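Long-range contacts in Non-structural protein 9 (Avian infectious bronchitis virus, PDB 5C94), which probably binds single-stranded RNA as a homodimer in the coronavirus replication complex: residues N7-H12 and T37-S42; C19-D24 and P53-A58; E31-Y36 and A47-N52; C76-K81 and V89-I94. All coordinates share one frame; numbering follows the deposited sequence.

Overall arrangement
From the N terminus the chain first passes residues 7-12. It returns to them at 37-42, and contact 1 closes this loop. Contact 2 opens inside that loop at 19-24 and closes beyond it at 53-58, so contacts 1 and 2 cross. Contact 3 joins strands 30-39 and 42-50 as a hairpin. It is nested in the loop of contact 2 and crosses contact 1. Contact 4 follows in series as a second hairpin, strands 76-82 and 85-93. The Tyr92 hydroxyl links it to Asn52 and to the 53-58 segment. All four reach one antiparallel sheet. Contacts 1 and 4, with centres about 23 Å apart, both touch the second subunit.

Contact 1: N7-H12 and T37-S42; sequences NELMPH and TSISGS
His12 and Ser38 form the tight part of this contact. They are an antiparallel hydrogen-bonded pair where strand 12-22 begins beside strand 30-39. His12 N donates to Ser38 O at 2.7 Å, in the carbonyl plane. The return bond runs from Ser38 N to His12 O at 3.0 Å, with the donor tilted 35° from the carbonyl plane. The same Ser38 O lies 3.4 Å from Pro11 CA, in a CA-H...O contact. Within 7-12 itself, Met10 O sits over one face of the His12 ring, offset toward the rim.

Pro11 CB continues the close packing. It sits 3.6 Å from Thr37 OG1 and 3.8 Å from Ile39 CG1. A first torsion of -177° turns Thr37 OG1 away from its own backbone N and places the hydroxyl beside the His12 backbone. Its hydrogen-bond partner is the carbonyl of Gly13.

The solvent side is looser. Leu9 is exposed and crosses Ile39 at a slant, its CG 3.8 Å from Ile39 CG2. One branch, Leu9 CD2, reaches Ser40 OG at 3.4 Å. This is a van der Waals touch, not a hydrogen bond, at the type I' turn from Ile39 to Ser42.

Met10 itself packs on Phe78 of the second subunit. Within the chain, helix 99-109 packs against the contact: Met104 meets Pro11 and Thr37, and Val101 meets Thr37 and Ile39.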
loop_
_atom_site.group_PDB
_atom_site.type_symbol
_atom_site.label_atom_id
_atom_site.label_comp_id
_atom_site.label_asym_id
_atom_site.label_seq_id
_atom_site.Cartn_x
_atom_site.Cartn_y
_atom_site.Cartn_z
ATOM N N ASN A 7 7.587 -3.688 -14.807
ATOM C CA ASN A 7 6.597 -4.549 -14.175
ATOM C C ASN A 7 6.986 -4.687 -12.650
ATOM O O ASN A 7 7.307 -3.639 -12.077
ATOM C CB ASN A 7 6.485 -5.827 -15.025
ATOM N N GLU A 8 6.971 -5.828 -11.939
ATOM C CA GLU A 8 6.532 -7.162 -12.328
ATOM C C GLU A 8 5.745 -7.933 -11.293
ATOM O O GLU A 8 4.580 -8.271 -11.508
ATOM C CB GLU A 8 7.732 -8.039 -12.713
ATOM N N LEU A 9 6.388 -8.184 -10.159
ATOM C CA LEU A 9 5.961 -9.243 -9.248
ATOM C C LEU A 9 4.971 -8.686 -8.223
ATOM O O LEU A 9 5.324 -7.828 -7.413
ATOM C CB LEU A 9 7.150 -9.898 -8.553
ATOM C CG LEU A 9 7.016 -11.394 -8.326
ATOM C CD1 LEU A 9 6.441 -12.082 -9.567
ATOM C CD2 LEU A 9 8.387 -11.958 -7.979
ATOM N N MET A 10 3.728 -9.168 -8.258
ATOM C CA MET A 10 2.709 -8.579 -7.395
ATOM C C MET A 10 2.609 -9.262 -6.039
ATOM O O MET A 10 2.474 -10.488 -5.935
ATOM C CB MET A 10 1.322 -8.576 -8.050
ATOM C CG MET A 10 0.302 -7.838 -7.174
ATOM S SD MET A 10 -1.189 -7.234 -7.975
ATOM C CE MET A 10 -2.341 -8.499 -7.438
ATOM N N PRO A 11 2.690 -8.447 -4.990
ATOM C CA PRO A 11 2.581 -8.858 -3.588
ATOM C C PRO A 11 1.122 -9.071 -3.163
ATOM O O PRO A 11 0.217 -8.383 -3.639
ATOM C CB PRO A 11 3.231 -7.698 -2.832
ATOM C CG PRO A 11 3.153 -6.524 -3.774
ATOM C CD PRO A 11 3.125 -7.048 -5.156
ATOM N N HIS A 12 0.903 -10.033 -2.275
ATOM C CA HIS A 12 -0.448 -10.410 -1.893
ATOM C C HIS A 12 -0.676 -10.342 -0.391
ATOM O O HIS A 12 -0.014 -11.042 0.394
ATOM C CB HIS A 12 -0.755 -11.818 -2.394
ATOM C CG HIS A 12 -0.605 -11.969 -3.874
ATOM N ND1 HIS A 12 -1.293 -11.184 -4.773
ATOM C CD2 HIS A 12 0.168 -12.803 -4.609
ATOM C CE1 HIS A 12 -0.951 -11.530 -6.004
ATOM N NE2 HIS A 12 -0.071 -12.510 -5.930
ATOM N N THR A 37 4.049 -9.379 3.600
ATOM C CA THR A 37 3.179 -9.710 2.508
ATOM C C THR A 37 3.642 -11.032 1.915
ATOM O O THR A 37 4.602 -11.645 2.402
ATOM C CB THR A 37 3.159 -8.596 1.460
ATOM O OG1 THR A 37 2.225 -8.943 0.435
ATOM C CG2 THR A 37 4.552 -8.377 0.872
ATOM N N SER A 38 2.944 -11.501 0.891
ATOM C CA SER A 38 3.343 -12.735 0.239
ATOM C C SER A 38 3.744 -12.433 -1.201
ATOM O O SER A 38 2.991 -11.787 -1.940
ATOM C CB SER A 38 2.211 -13.765 0.282
ATOM O OG SER A 38 2.627 -15.008 -0.280
ATOM N N ILE A 39 4.929 -12.885 -1.598
ATOM C CA ILE A 39 5.371 -12.712 -2.976
ATOM C C ILE A 39 5.932 -14.020 -3.517
ATOM O O ILE A 39 6.877 -14.567 -2.947
ATOM C CB ILE A 39 6.436 -11.622 -3.089
ATOM C CG1 ILE A 39 5.931 -10.309 -2.466
ATOM C CG2 ILE A 39 6.835 -11.447 -4.538
ATOM C CD1 ILE A 39 6.992 -9.204 -2.378
ATOM N N SER A 40 5.345 -14.518 -4.607
ATOM C CA SER A 40 5.711 -15.826 -5.169
ATOM C C SER A 40 5.623 -16.961 -4.146
ATOM O O SER A 40 6.543 -17.782 -4.037
ATOM C CB SER A 40 7.116 -15.782 -5.756
ATOM O OG SER A 40 7.164 -14.859 -6.820
ATOM N N GLY A 41 4.522 -16.974 -3.394
ATOM C CA GLY A 41 4.233 -18.006 -2.412
ATOM C C GLY A 41 5.096 -17.960 -1.170
ATOM O O GLY A 41 5.112 -18.896 -0.371
ATOM N N SER A 42 5.816 -16.860 -1.004
ATOM C CA SER A 42 6.745 -16.740 0.102
ATOM C C SER A 42 6.516 -15.443 0.847
ATOM O O SER A 42 6.217 -14.416 0.239
ATOM C CB SER A 42 8.192 -16.817 -0.391
ATOM O OG SER A 42 8.558 -18.156 -0.673
#

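Contact 2: C19-D24 and P53-A58; sequences CVAGVD and PNLKVA
The flat groups between Gly22 and Val57 are peptide carbonyls. At Val57 the donor comes in plane: Gly22 N meets Val57 O at 3.1 Å, in the carbonyl plane. The Gly22 carbonyl is met differently. Its oxygen takes two donors, both tilted somewhat from the plane. Lys56 N binds Gly22 O at 2.8 Å in an almost straight bond, with an N-H...O angle of 178°. Val57 N reaches the same Gly22 O at 3.2 Å. Two donors thus grip one acceptor.

Around these bonds the packing is close. Ala21 CB lies 3.2 Å from Val57 O, a methyl against a carbonyl oxygen. With Leu55 CG turned anti to the carbonyl carbon (chi1 -55°), Leu55 CD1 makes an apolar contact with Ala21 CB at 3.8 Å, and Leu55 CD2 rests beside the Gly22 backbone. Ile48 covers Ala21 and Leu55 from strand 42-50.

Toward the exposed end, the CB and CG of Lys56 lie alongside Val23 O, each at 3.3 Å, before the chain bends away. Val23 CG1 touches Asn54 O at 3.6 Å. The Asp24 carboxylate turns elsewhere and bonds His27.

Lys56 and Val57 both face Gly22, which makes a classic beta bulge. The bulge lies where strand 57-61 starts beside the end of strand 12-22, in the antiparallel sheet of the nsp9 fold.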
loop_
_atom_site.group_PDB
_atom_site.type_symbol
_atom_site.label_atom_id
_atom_site.label_comp_id
_atom_site.label_asym_id
_atom_site.label_seq_id
_atom_site.Cartn_x
_atom_site.Cartn_y
_atom_site.Cartn_z
ATOM N N CYS A 19 7.418 -10.007 16.577
ATOM C CA CYS A 19 8.833 -10.243 16.355
ATOM C C CYS A 19 9.562 -9.501 17.438
ATOM O O CYS A 19 8.933 -8.926 18.322
ATOM C CB CYS A 19 9.286 -9.759 14.986
ATOM S SG CYS A 19 9.185 -7.957 14.782
ATOM N N VAL A 20 10.888 -9.493 17.356
ATOM C CA VAL A 20 11.705 -8.770 18.319
ATOM C C VAL A 20 12.615 -7.807 17.571
ATOM O O VAL A 20 12.936 -8.026 16.411
ATOM C CB VAL A 20 12.546 -9.732 19.210
ATOM C CG1 VAL A 20 11.643 -10.580 20.075
ATOM C CG2 VAL A 20 13.410 -10.639 18.347
ATOM N N ALA A 21 13.023 -6.740 18.246
ATOM C CA ALA A 21 13.859 -5.714 17.649
ATOM C C ALA A 21 14.716 -5.116 18.748
ATOM O O ALA A 21 14.498 -5.402 19.927
ATOM C CB ALA A 21 13.012 -4.649 16.974
ATOM N N GLY A 22 15.694 -4.298 18.366
ATOM C CA GLY A 22 16.640 -3.745 19.318
ATOM C C GLY A 22 17.423 -2.582 18.738
ATOM O O GLY A 22 17.272 -2.254 17.551
ATOM N N VAL A 23 18.247 -1.936 19.560
ATOM C CA VAL A 23 19.063 -0.854 19.033
ATOM C C VAL A 23 20.298 -1.403 18.292
ATOM O O VAL A 23 20.941 -0.686 17.538
ATOM C CB VAL A 23 19.481 0.130 20.143
ATOM C CG1 VAL A 23 18.285 0.490 20.997
ATOM C CG2 VAL A 23 20.583 -0.466 20.981
ATOM N N ASP A 24 20.612 -2.678 18.502
ATOM C CA ASP A 24 21.573 -3.391 17.664
ATOM C C ASP A 24 21.247 -4.887 17.660
ATOM O O ASP A 24 20.424 -5.351 18.460
ATOM C CB ASP A 24 23.012 -3.163 18.142
ATOM C CG ASP A 24 23.237 -3.596 19.583
ATOM O OD1 ASP A 24 23.011 -4.786 19.911
ATOM O OD2 ASP A 24 23.665 -2.742 20.383
ATOM N N PRO A 53 11.371 4.497 19.584
ATOM C CA PRO A 53 11.926 5.218 18.424
ATOM C C PRO A 53 13.394 4.910 18.098
ATOM O O PRO A 53 13.919 5.439 17.117
ATOM C CB PRO A 53 11.806 6.686 18.842
ATOM C CG PRO A 53 12.032 6.636 20.340
ATOM C CD PRO A 53 11.321 5.348 20.787
ATOM N N ASN A 54 14.050 4.068 18.886
ATOM C CA ASN A 54 15.491 3.909 18.726
ATOM C C ASN A 54 15.940 2.610 18.102
ATOM O O ASN A 54 17.132 2.295 18.138
ATOM C CB ASN A 54 16.170 4.049 20.075
ATOM C CG ASN A 54 15.833 5.343 20.738
ATOM O OD1 ASN A 54 16.155 6.407 20.218
ATOM N ND2 ASN A 54 15.173 5.270 21.887
ATOM N N LEU A 55 15.000 1.857 17.539
ATOM C CA LEU A 55 15.314 0.534 17.023
ATOM C C LEU A 55 16.145 0.616 15.746
ATOM O O LEU A 55 15.992 1.556 14.954
ATOM C CB LEU A 55 14.034 -0.249 16.774
ATOM C CG LEU A 55 13.124 -0.338 17.995
ATOM C CD1 LEU A 55 11.869 -1.087 17.635
ATOM C CD2 LEU A 55 13.844 -1.012 19.159
ATOM N N LYS A 56 17.039 -0.342 15.563
ATOM C CA LYS A 56 17.880 -0.405 14.389
ATOM C C LYS A 56 17.896 -1.728 13.681
ATOM O O LYS A 56 18.303 -1.808 12.572
ATOM C CB LYS A 56 19.342 -0.169 14.740
ATOM C CG LYS A 56 19.763 1.222 15.154
ATOM C CD LYS A 56 19.099 2.295 14.349
ATOM C CE LYS A 56 20.036 3.418 14.020
ATOM N NZ LYS A 56 20.452 3.393 12.595
ATOM N N VAL A 57 17.480 -2.773 14.351
ATOM C CA VAL A 57 17.595 -4.145 13.836
ATOM C C VAL A 57 16.327 -4.912 14.234
ATOM O O VAL A 57 15.803 -4.739 15.341
ATOM C CB VAL A 57 18.870 -4.913 14.336
ATOM C CG1 VAL A 57 18.873 -6.372 13.895
ATOM C CG2 VAL A 57 20.143 -4.232 13.867
ATOM N N ALA A 58 15.817 -5.751 13.342
ATOM C CA ALA A 58 14.682 -6.597 13.698
ATOM C C ALA A 58 15.060 -8.052 13.531
ATOM O O ALA A 58 16.021 -8.384 12.818
ATOM C CB ALA A 58 13.465 -6.269 12.858
#

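Contact 3: E31-Y36 and A47-N52; sequences ESKCYY and AITSSN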
loop_
_atom_site.group_PDB
_atom_site.type_symbol
_atom_site.label_atom_id
_atom_site.label_comp_id
_atom_site.label_asym_id
_atom_site.label_seq_id
_atom_site.Cartn_x
_atom_site.Cartn_y
_atom_site.Cartn_z
ATOM N N GLU A 31 9.908 -6.529 22.061
ATOM C CA GLU A 31 8.840 -7.189 21.311
ATOM C C GLU A 31 8.148 -6.152 20.467
ATOM O O GLU A 31 7.823 -5.074 20.952
ATOM C CB GLU A 31 7.828 -7.880 22.229
ATOM C CG GLU A 31 6.840 -8.793 21.482
ATOM C CD GLU A 31 5.879 -9.508 22.421
ATOM O OE1 GLU A 31 6.356 -10.228 23.327
ATOM O OE2 GLU A 31 4.652 -9.350 22.251
ATOM N N SER A 32 7.958 -6.471 19.194
ATOM C CA SER A 32 7.371 -5.537 18.262
ATOM C C SER A 32 6.459 -6.291 17.327
ATOM O O SER A 32 6.362 -7.512 17.389
ATOM C CB SER A 32 8.448 -4.794 17.468
ATOM O OG SER A 32 9.522 -4.394 18.303
ATOM N N LYS A 33 5.792 -5.533 16.472
ATOM C CA LYS A 33 4.845 -6.046 15.502
ATOM C C LYS A 33 5.450 -5.911 14.097
ATOM O O LYS A 33 5.857 -4.810 13.704
ATOM C CB LYS A 33 3.534 -5.263 15.611
ATOM C CG LYS A 33 2.331 -5.885 14.915
ATOM C CD LYS A 33 1.365 -4.775 14.526
ATOM C CE LYS A 33 -0.067 -5.119 14.863
ATOM N NZ LYS A 33 -0.219 -5.240 16.334
ATOM N N CYS A 34 5.530 -7.004 13.341
ATOM C CA CYS A 34 6.013 -6.875 11.970
ATOM C C CYS A 34 4.904 -7.082 10.928
ATOM O O CYS A 34 3.925 -7.780 11.158
ATOM C CB CYS A 34 7.190 -7.825 11.713
ATOM S SG CYS A 34 6.803 -9.501 11.238
ATOM N N TYR A 35 5.062 -6.426 9.786
ATOM C CA TYR A 35 4.110 -6.515 8.693
ATOM C C TYR A 35 4.774 -7.288 7.566
ATOM O O TYR A 35 5.931 -7.021 7.210
ATOM C CB TYR A 35 3.683 -5.119 8.217
ATOM C CG TYR A 35 2.817 -4.384 9.221
ATOM C CD1 TYR A 35 3.349 -3.919 10.426
ATOM C CD2 TYR A 35 1.469 -4.152 8.966
ATOM C CE1 TYR A 35 2.551 -3.255 11.358
ATOM C CE2 TYR A 35 0.667 -3.487 9.884
ATOM C CZ TYR A 35 1.211 -3.047 11.080
ATOM O OH TYR A 35 0.409 -2.389 11.989
ATOM N N TYR A 36 4.058 -8.259 7.014
ATOM C CA TYR A 36 4.606 -8.990 5.889
ATOM C C TYR A 36 3.566 -9.296 4.823
ATOM O O TYR A 36 2.355 -9.420 5.077
ATOM C CB TYR A 36 5.292 -10.276 6.362
ATOM C CG TYR A 36 4.425 -11.299 7.072
ATOM C CD1 TYR A 36 4.051 -11.122 8.397
ATOM C CD2 TYR A 36 4.032 -12.476 6.432
ATOM C CE1 TYR A 36 3.274 -12.068 9.063
ATOM C CE2 TYR A 36 3.254 -13.427 7.086
ATOM C CZ TYR A 36 2.881 -13.217 8.407
ATOM O OH TYR A 36 2.109 -14.150 9.076
ATOM N N ALA A 47 8.090 -4.327 7.292
ATOM C CA ALA A 47 8.129 -3.251 8.264
ATOM C C ALA A 47 7.885 -3.771 9.665
ATOM O O ALA A 47 7.312 -4.846 9.837
ATOM C CB ALA A 47 7.098 -2.195 7.920
ATOM N N ILE A 48 8.336 -3.020 10.667
ATOM C CA ILE A 48 7.917 -3.302 12.037
ATOM C C ILE A 48 7.368 -2.024 12.657
ATOM O O ILE A 48 7.710 -0.925 12.213
ATOM C CB ILE A 48 9.065 -3.872 12.915
ATOM C CG1 ILE A 48 10.048 -2.772 13.299
ATOM C CG2 ILE A 48 9.773 -5.063 12.227
ATOM C CD1 ILE A 48 10.707 -3.010 14.634
ATOM N N THR A 49 6.476 -2.168 13.636
ATOM C CA THR A 49 6.028 -1.024 14.426
ATOM C C THR A 49 6.356 -1.184 15.910
ATOM O O THR A 49 6.444 -2.305 16.436
ATOM C CB THR A 49 4.509 -0.768 14.285
ATOM O OG1 THR A 49 3.775 -1.953 14.619
ATOM C CG2 THR A 49 4.179 -0.329 12.871
ATOM N N SER A 50 6.528 -0.052 16.584
ATOM C CA SER A 50 6.940 -0.060 17.975
ATOM C C SER A 50 6.695 1.283 18.636
ATOM O O SER A 50 6.607 2.304 17.958
ATOM C CB SER A 50 8.427 -0.436 18.077
ATOM O OG SER A 50 8.848 -0.461 19.432
ATOM N N SER A 51 6.601 1.280 19.960
ATOM C CA SER A 51 6.521 2.528 20.722
ATOM C C SER A 51 7.909 3.134 20.863
ATOM O O SER A 51 8.070 4.328 21.095
ATOM C CB SER A 51 5.934 2.275 22.098
ATOM O OG SER A 51 6.436 1.056 22.623
ATOM N N ASN A 52 8.909 2.273 20.742
ATOM C CA ASN A 52 10.312 2.644 20.826
ATOM C C ASN A 52 10.831 3.269 19.512
ATOM O O ASN A 52 10.756 2.644 18.452
ATOM C CB ASN A 52 11.115 1.388 21.190
ATOM C CG ASN A 52 12.558 1.676 21.556
ATOM O OD1 ASN A 52 13.245 2.487 20.914
ATOM N ND2 ASN A 52 13.049 0.961 22.569
HETATM O O HOH W 1 7.545 -2.168 20.726
#
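Strands 30-39 and 42-50 form a beta hairpin, and Lys33-Thr49 and Tyr35-Ala47 are its hydrogen-bonded pairs here. The strand axes run at 152° to each other. Among the backbone bonds, Thr49 N to Lys33 O (2.7 Å) points nearly along the C=O axis. Tyr35 N to Ala47 O is equally short. Lys33 N to Thr49 O is longer, and Ala47 N to Tyr35 O is weak. Between the two hydrogen-bonded pairs, Cys34 and Ile48 form a non-hydrogen-bonded pair.

Side-chain packing lies on both faces. Ile48 CG1 sits between its backbone N and carbonyl carbon (chi1 75°), which leaves Ile48 CG2 3.8 Å from Cys34 CB, an apolar contact. Ile48 CD1 reaches Ser32 CB. On the other face, Thr49 stands beside Lys33 and slants across Tyr35. The Thr49 hydroxyl sits in the plane of the Tyr35 ring, at its edge, with OG1 3.7 Å from CE1. Val105 of helix 99-109 covers Tyr35 and Ala47.

The polar contacts gather at the open end. Ser50 OG accepts from Asn52 N in an ST turn. A water donates to Glu31 O at 2.9 Å. It lies 2.5 Å from Ser50 OG, a short and so less certain link.

Contact 4: C76-K81 and V89-I94; sequences CKFGMK and VYLYFI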
loop_
_atom_site.group_PDB
_atom_site.type_symbol
_atom_site.label_atom_id
_atom_site.label_comp_id
_atom_site.label_asym_id
_atom_site.label_seq_id
_atom_site.Cartn_x
_atom_site.Cartn_y
_atom_site.Cartn_z
ATOM N N CYS A 76 9.269 6.263 10.403
ATOM C CA CYS A 76 8.185 7.244 10.252
ATOM C C CYS A 76 7.455 7.279 11.576
ATOM O O CYS A 76 7.424 6.254 12.261
ATOM C CB CYS A 76 7.140 6.811 9.227
ATOM S SG CYS A 76 7.682 6.054 7.742
ATOM N N LYS A 77 6.776 8.368 11.924
ATOM C CA LYS A 77 5.880 8.244 13.060
ATOM C C LYS A 77 4.433 8.539 12.699
ATOM O O LYS A 77 4.155 9.307 11.805
ATOM C CB LYS A 77 6.353 9.122 14.219
ATOM C CG LYS A 77 6.922 10.427 13.845
ATOM C CD LYS A 77 7.235 11.220 15.105
ATOM C CE LYS A 77 7.728 12.618 14.761
ATOM N NZ LYS A 77 8.934 12.579 13.873
ATOM N N PHE A 78 3.519 7.891 13.405
ATOM C CA PHE A 78 2.090 8.067 13.174
ATOM C C PHE A 78 1.335 8.114 14.494
ATOM O O PHE A 78 1.787 7.548 15.489
ATOM C CB PHE A 78 1.514 6.921 12.331
ATOM C CG PHE A 78 2.107 6.795 10.957
ATOM C CD1 PHE A 78 1.717 7.650 9.933
ATOM C CD2 PHE A 78 3.009 5.785 10.672
ATOM C CE1 PHE A 78 2.235 7.520 8.646
ATOM C CE2 PHE A 78 3.535 5.646 9.395
ATOM C CZ PHE A 78 3.145 6.516 8.381
ATOM N N GLY A 79 0.179 8.772 14.501
ATOM C CA GLY A 79 -0.785 8.546 15.560
ATOM C C GLY A 79 -1.766 7.483 15.077
ATOM O O GLY A 79 -2.445 7.679 14.069
ATOM N N MET A 80 -1.849 6.356 15.776
ATOM C CA MET A 80 -2.732 5.276 15.333
ATOM C C MET A 80 -3.856 4.986 16.316
ATOM O O MET A 80 -3.653 5.028 17.533
ATOM C CB MET A 80 -1.935 4.000 15.102
ATOM C CG MET A 80 -0.840 4.176 14.090
ATOM S SD MET A 80 -0.200 2.600 13.538
ATOM C CE MET A 80 1.202 3.186 12.590
ATOM N N LYS A 81 -5.036 4.695 15.767
ATOM C CA LYS A 81 -6.180 4.211 16.537
ATOM C C LYS A 81 -5.881 2.864 17.162
ATOM O O LYS A 81 -5.606 1.896 16.455
ATOM C CB LYS A 81 -7.427 4.063 15.658
ATOM C CG LYS A 81 -8.191 5.332 15.355
ATOM C CD LYS A 81 -9.672 5.001 15.138
ATOM C CE LYS A 81 -10.239 5.631 13.862
ATOM N NZ LYS A 81 -11.551 5.024 13.460
ATOM N N VAL A 89 3.006 5.728 17.218
ATOM C CA VAL A 89 3.616 4.488 16.752
ATOM C C VAL A 89 4.736 4.790 15.762
ATOM O O VAL A 89 4.574 5.610 14.862
ATOM C CB VAL A 89 2.573 3.564 16.087
ATOM C CG1 VAL A 89 3.223 2.279 15.590
ATOM C CG2 VAL A 89 1.431 3.247 17.069
ATOM N N TYR A 90 5.879 4.140 15.948
ATOM C CA TYR A 90 7.024 4.281 15.051
ATOM C C TYR A 90 7.044 3.137 14.061
ATOM O O TYR A 90 6.973 1.965 14.442
ATOM C CB TYR A 90 8.327 4.338 15.858
ATOM C CG TYR A 90 8.358 5.564 16.729
ATOM C CD1 TYR A 90 8.807 6.782 16.224
ATOM C CD2 TYR A 90 7.866 5.535 18.029
ATOM C CE1 TYR A 90 8.814 7.930 17.008
ATOM C CE2 TYR A 90 7.854 6.689 18.817
ATOM C CZ TYR A 90 8.330 7.879 18.295
ATOM O OH TYR A 90 8.337 9.023 19.057
ATOM N N LEU A 91 7.106 3.476 12.783
ATOM C CA LEU A 91 7.030 2.474 11.731
ATOM C C LEU A 91 8.365 2.452 10.990
ATOM O O LEU A 91 8.809 3.477 10.447
ATOM C CB LEU A 91 5.860 2.774 10.799
ATOM C CG LEU A 91 5.461 1.893 9.601
ATOM C CD1 LEU A 91 6.225 2.307 8.391
ATOM C CD2 LEU A 91 5.654 0.425 9.841
ATOM N N TYR A 92 9.011 1.288 11.021
ATOM C CA TYR A 92 10.312 1.099 10.411
ATOM C C TYR A 92 10.187 0.145 9.249
ATOM O O TYR A 92 9.799 -1.007 9.447
ATOM C CB TYR A 92 11.330 0.491 11.384
ATOM C CG TYR A 92 11.535 1.138 12.731
ATOM C CD1 TYR A 92 10.603 0.992 13.762
ATOM C CD2 TYR A 92 12.703 1.838 12.988
ATOM C CE1 TYR A 92 10.824 1.571 15.001
ATOM C CE2 TYR A 92 12.940 2.407 14.205
ATOM C CZ TYR A 92 12.011 2.276 15.207
ATOM O OH TYR A 92 12.304 2.855 16.411
ATOM N N PHE A 93 10.536 0.590 8.055
ATOM C CA PHE A 93 10.626 -0.342 6.950
ATOM C C PHE A 93 11.969 -1.015 7.029
ATOM O O PHE A 93 12.938 -0.467 7.545
ATOM C CB PHE A 93 10.448 0.345 5.599
ATOM C CG PHE A 93 9.062 0.856 5.365
ATOM C CD1 PHE A 93 8.016 -0.026 5.113
ATOM C CD2 PHE A 93 8.797 2.219 5.423
ATOM C CE1 PHE A 93 6.732 0.445 4.901
ATOM C CE2 PHE A 93 7.519 2.705 5.211
ATOM C CZ PHE A 93 6.479 1.818 4.953
ATOM N N ILE A 94 12.009 -2.224 6.516
ATOM C CA ILE A 94 13.218 -2.995 6.489
ATOM C C ILE A 94 14.113 -2.548 5.318
ATOM O O ILE A 94 13.616 -2.217 4.243
ATOM C CB ILE A 94 12.826 -4.473 6.431
ATOM C CG1 ILE A 94 12.432 -4.887 7.852
ATOM C CG2 ILE A 94 13.924 -5.340 5.828
ATOM C CD1 ILE A 94 11.685 -6.132 7.933
#
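Cys76 pairs with Leu91 and Phe78 with Val89 as antiparallel hydrogen-bonded pairs, with the strand axes at 142°. Four backbone bonds join them, such as Leu91 N to Cys76 O at 2.8 Å. Lys77 and Tyr90 form the non-hydrogen-bonded pair between.

The extended Met80 chain packs across Val89 at about a right angle, with Met80 CE 3.7 Å from Val89 CG1. Phe78 presents its edge to Leu91: CB of Leu91 lies in the ring plane, 4.0 Å from Phe78 CE2. A first torsion of -178° swings Leu91 CG away from its backbone N, and chi2 then turns Leu91 CD1 over one face of the Phe93 ring, toward the rim. Cys76 SG touches that methyl at 4.1 Å and lies obliquely to the Phe93 ring, 5.4 Å from its centroid, in a sulfur-aromatic contact. On the opposite face of the sheet, Lys77 runs alongside Tyr90, its CB 3.9 Å from Tyr90 CE1.

Helix 99-109 covers Phe78 and Phe93 through Leu106. The backbone bonds set the register of this hairpin. The face bearing Cys76 is an apolar layer that includes the sulfurs of Cys76 and Met80, held by packing rather than by charge.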